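Local coordinates for Lin2118 protein (Listeria innocua, PDB 3OOU) that probably binds specific DNA sequences as a transcription factor, the part in the crystal being its AraC-type helix-turn-helix domain, at residues Leu54-Val59 with Lys93-Glu98. Sequence-based numbering, arbitrary orientation. Where two conformers were deposited one is given.
Sequences LNRYRV and KKHTGE
The imidazole of His95 lies with one face against the backbone of helix 50-68, where Arg56 CA sits over the ring centre, 3.8 Å above its plane. Arg56 CB covers the same face in a CH-pi contact, 3.9 Å from the ring centroid, and the methylene of Asn55 meets the ring at His95 NE2. The opposite face carries Lys94 CG, displaced toward the rim. His95 CG stands anti to its own carbonyl carbon (chi1 -71°), which sends the ring across to the other helix. In the conformer given, the Arg56 guanidinium does not stack on it: the planes stand 76° apart, and the chain, bent at chi3, reaches a salt bridge with Glu48. Beyond the ring, Val59 CG1 touches Thr96 CG2 at 3.5 Å and His95 CB at 3.9 Å. The Thr96 hydroxyl serves its own helix and the following turn: OG1 accepts from Glu98 N (3.1 Å) in an ST turn and also bonds to Phe92 O. Gly97, next after Thr96, is first to leave helical angles, with positive phi. The contact thus packs the C-terminal end of helix 85-96 on the long helix 50-68 that links the two halves of this AraC-type domain, with Tyr103 of helix 100-107 against Thr96.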
ATOM      1  N   LEU A  54       3.919   1.689  -1.800  1.00 13.32           N
ATOM      2  CA  LEU A  54       2.549   1.679  -1.316  1.00 12.84           C
ATOM      3  C   LEU A  54       2.064   0.267  -0.979  1.00 12.93           C
ATOM      4  O   LEU A  54       1.425   0.066   0.062  1.00 13.11           O
ATOM      5  CB  LEU A  54       1.612   2.375  -2.311  1.00 12.90           C
ATOM      6  CG  LEU A  54       0.148   2.488  -1.886  1.00 13.76           C
ATOM      7  CD1 LEU A  54      -0.025   3.257  -0.567  1.00 15.14           C
ATOM      8  CD2 LEU A  54      -0.656   3.143  -2.998  1.00 15.78           C
ATOM      9  N   ASN A  55       2.386  -0.703  -1.833  1.00 12.97           N
ATOM     10  CA  ASN A  55       2.039  -2.098  -1.555  1.00 13.39           C
ATOM     11  C   ASN A  55       2.676  -2.617  -0.262  1.00 13.57           C
ATOM     12  O   ASN A  55       1.994  -3.256   0.537  1.00 13.99           O
ATOM     13  CB  ASN A  55       2.378  -3.007  -2.748  1.00 13.83           C
ATOM     14  CG  ASN A  55       1.312  -2.970  -3.836  1.00 14.72           C
ATOM     15  OD1 ASN A  55       1.604  -2.701  -5.010  1.00 18.53           O
ATOM     16  ND2 ASN A  55       0.075  -3.245  -3.456  1.00 13.58           N
ATOM     17  N   ARG A  56       3.966  -2.350  -0.044  1.00 13.53           N
ATOM     18  CA  ARG A  56       4.597  -2.791   1.197  0.50 13.93           C
ATOM     19  C   ARG A  56       3.898  -2.160   2.406  1.00 13.79           C
ATOM     20  O   ARG A  56       3.641  -2.844   3.406  1.00 13.97           O
ATOM     21  CB  ARG A  56       6.103  -2.502   1.208  0.50 14.39           C
ATOM     22  CG  ARG A  56       6.848  -3.273   2.304  0.50 15.86           C
ATOM     23  CD  ARG A  56       8.331  -2.931   2.342  0.50 18.37           C
ATOM     24  NE  ARG A  56       8.537  -1.507   2.128  0.50 20.21           N
ATOM     25  CZ  ARG A  56       8.989  -0.981   0.998  0.50 21.10           C
ATOM     26  NH1 ARG A  56       9.314  -1.765  -0.021  0.50 22.32           N
ATOM     27  NH2 ARG A  56       9.123   0.331   0.891  0.50 21.52           N
ATOM     28  N   TYR A  57       3.577  -0.869   2.303  1.00 13.96           N
ATOM     29  CA  TYR A  57       2.924  -0.139   3.384  1.00 14.35           C
ATOM     30  C   TYR A  57       1.559  -0.767   3.712  1.00 13.94           C
ATOM     31  O   TYR A  57       1.241  -1.035   4.872  1.00 14.37           O
ATOM     32  CB  TYR A  57       2.778   1.349   3.014  1.00 14.48           C
ATOM     33  CG  TYR A  57       2.408   2.229   4.186  1.00 16.62           C
ATOM     34  CD1 TYR A  57       3.392   2.863   4.943  1.00 19.12           C
ATOM     35  CD2 TYR A  57       1.072   2.415   4.549  1.00 17.38           C
ATOM     36  CE1 TYR A  57       3.054   3.663   6.030  1.00 21.31           C
ATOM     37  CE2 TYR A  57       0.726   3.212   5.637  1.00 20.16           C
ATOM     38  CZ  TYR A  57       1.721   3.837   6.369  1.00 21.33           C
ATOM     39  OH  TYR A  57       1.387   4.623   7.458  1.00 24.63           O
ATOM     40  N   ARG A  58       0.778  -1.034   2.671  1.00 13.76           N
ATOM     41  CA  ARG A  58      -0.546  -1.622   2.823  1.00 13.30           C
ATOM     42  C   ARG A  58      -0.496  -3.049   3.344  1.00 13.62           C
ATOM     43  O   ARG A  58      -1.300  -3.431   4.199  1.00 14.09           O
ATOM     44  CB  ARG A  58      -1.276  -1.577   1.487  1.00 12.79           C
ATOM     45  CG  ARG A  58      -1.709  -0.170   1.108  1.00 12.57           C
ATOM     46  CD  ARG A  58      -2.290  -0.129  -0.290  1.00 12.89           C
ATOM     47  NE  ARG A  58      -3.089   1.082  -0.469  1.00 14.12           N
ATOM     48  CZ  ARG A  58      -3.606   1.482  -1.626  1.00 14.30           C
ATOM     49  NH1 ARG A  58      -3.385   0.783  -2.737  1.00 14.71           N
ATOM     50  NH2 ARG A  58      -4.347   2.589  -1.674  1.00 15.08           N
ATOM     51  N   VAL A  59       0.454  -3.834   2.838  1.00 13.84           N
ATOM     52  CA  VAL A  59       0.598  -5.220   3.284  1.00 14.21           C
ATOM     53  C   VAL A  59       1.017  -5.269   4.753  1.00 14.75           C
ATOM     54  O   VAL A  59       0.553  -6.131   5.500  1.00 15.51           O
ATOM     55  CB  VAL A  59       1.554  -6.027   2.366  1.00 13.77           C
ATOM     56  CG1 VAL A  59       1.929  -7.362   2.998  1.00 14.82           C
ATOM     57  CG2 VAL A  59       0.903  -6.255   1.007  1.00 14.43           C
ATOM     58  N   LYS A  93       1.750 -11.942  -0.853  1.00 21.78           N
ATOM     59  CA  LYS A  93       2.763 -12.986  -1.027  1.00 23.41           C
ATOM     60  C   LYS A  93       4.138 -12.376  -1.291  1.00 23.90           C
ATOM     61  O   LYS A  93       5.137 -12.811  -0.714  1.00 24.32           O
ATOM     62  CB  LYS A  93       2.359 -13.938  -2.162  1.00 24.00           C
ATOM     63  CG  LYS A  93       3.388 -15.014  -2.531  1.00 26.41           C
ATOM     64  CD  LYS A  93       3.602 -16.017  -1.409  1.00 29.21           C
ATOM     65  CE  LYS A  93       4.654 -17.047  -1.797  1.00 31.75           C
ATOM     66  NZ  LYS A  93       4.905 -18.022  -0.706  1.00 33.20           N
ATOM     67  N   LYS A  94       4.174 -11.368  -2.157  1.00 24.05           N
ATOM     68  CA  LYS A  94       5.418 -10.687  -2.519  1.00 24.83           C
ATOM     69  C   LYS A  94       6.116 -10.060  -1.307  1.00 25.11           C
ATOM     70  O   LYS A  94       7.338 -10.179  -1.150  1.00 25.73           O
ATOM     71  CB  LYS A  94       5.149  -9.636  -3.600  1.00 24.62           C
ATOM     72  CG  LYS A  94       6.367  -8.822  -4.018  1.00 25.64           C
ATOM     73  CD  LYS A  94       6.021  -7.792  -5.076  1.00 26.91           C
ATOM     74  CE  LYS A  94       7.273  -7.075  -5.554  1.00 28.79           C
ATOM     75  NZ  LYS A  94       6.953  -5.892  -6.388  1.00 29.50           N
ATOM     76  N   HIS A  95       5.338  -9.422  -0.439  1.00 24.78           N
ATOM     77  CA  HIS A  95       5.905  -8.620   0.647  1.00 24.98           C
ATOM     78  C   HIS A  95       6.057  -9.324   1.999  1.00 25.62           C
ATOM     79  O   HIS A  95       6.777  -8.831   2.877  1.00 26.44           O
ATOM     80  CB  HIS A  95       5.163  -7.281   0.767  1.00 24.34           C
ATOM     81  CG  HIS A  95       5.457  -6.338  -0.358  1.00 23.52           C
ATOM     82  ND1 HIS A  95       6.648  -5.648  -0.454  1.00 23.20           N
ATOM     83  CD2 HIS A  95       4.733  -5.989  -1.447  1.00 22.62           C
ATOM     84  CE1 HIS A  95       6.641  -4.909  -1.549  1.00 22.84           C
ATOM     85  NE2 HIS A  95       5.489  -5.095  -2.169  1.00 23.34           N
ATOM     86  N   THR A  96       5.407 -10.474   2.171  1.00 25.74           N
ATOM     87  CA  THR A  96       5.570 -11.257   3.406  1.00 26.17           C
ATOM     88  C   THR A  96       6.254 -12.603   3.173  1.00 27.05           C
ATOM     89  O   THR A  96       6.748 -13.221   4.119  1.00 27.47           O
ATOM     90  CB  THR A  96       4.235 -11.533   4.143  1.00 25.71           C
ATOM     91  OG1 THR A  96       3.453 -12.468   3.393  1.00 24.80           O
ATOM     92  CG2 THR A  96       3.446 -10.244   4.384  1.00 25.03           C
ATOM     93  N   GLY A  97       6.260 -13.057   1.922  1.00 27.58           N
ATOM     94  CA  GLY A  97       6.771 -14.386   1.579  1.00 28.49           C
ATOM     95  C   GLY A  97       5.752 -15.501   1.759  1.00 28.68           C
ATOM     96  O   GLY A  97       6.040 -16.665   1.455  1.00 29.17           O
ATOM     97  N   GLU A  98       4.560 -15.148   2.247  1.00 28.22           N
ATOM     98  CA  GLU A  98       3.500 -16.116   2.544  1.00 28.22           C
ATOM     99  C   GLU A  98       2.153 -15.644   1.998  1.00 26.99           C
ATOM    100  O   GLU A  98       1.925 -14.443   1.862  1.00 26.38           O
ATOM    101  CB  GLU A  98       3.381 -16.326   4.061  1.00 28.89           C
ATOM    102  CG  GLU A  98       4.656 -16.813   4.770  1.00 31.85           C
ATOM    103  CD  GLU A  98       4.918 -18.306   4.612  1.00 35.59           C
ATOM    104  OE1 GLU A  98       4.125 -19.009   3.945  1.00 36.62           O
ATOM    105  OE2 GLU A  98       5.934 -18.782   5.168  1.00 37.59           O
TER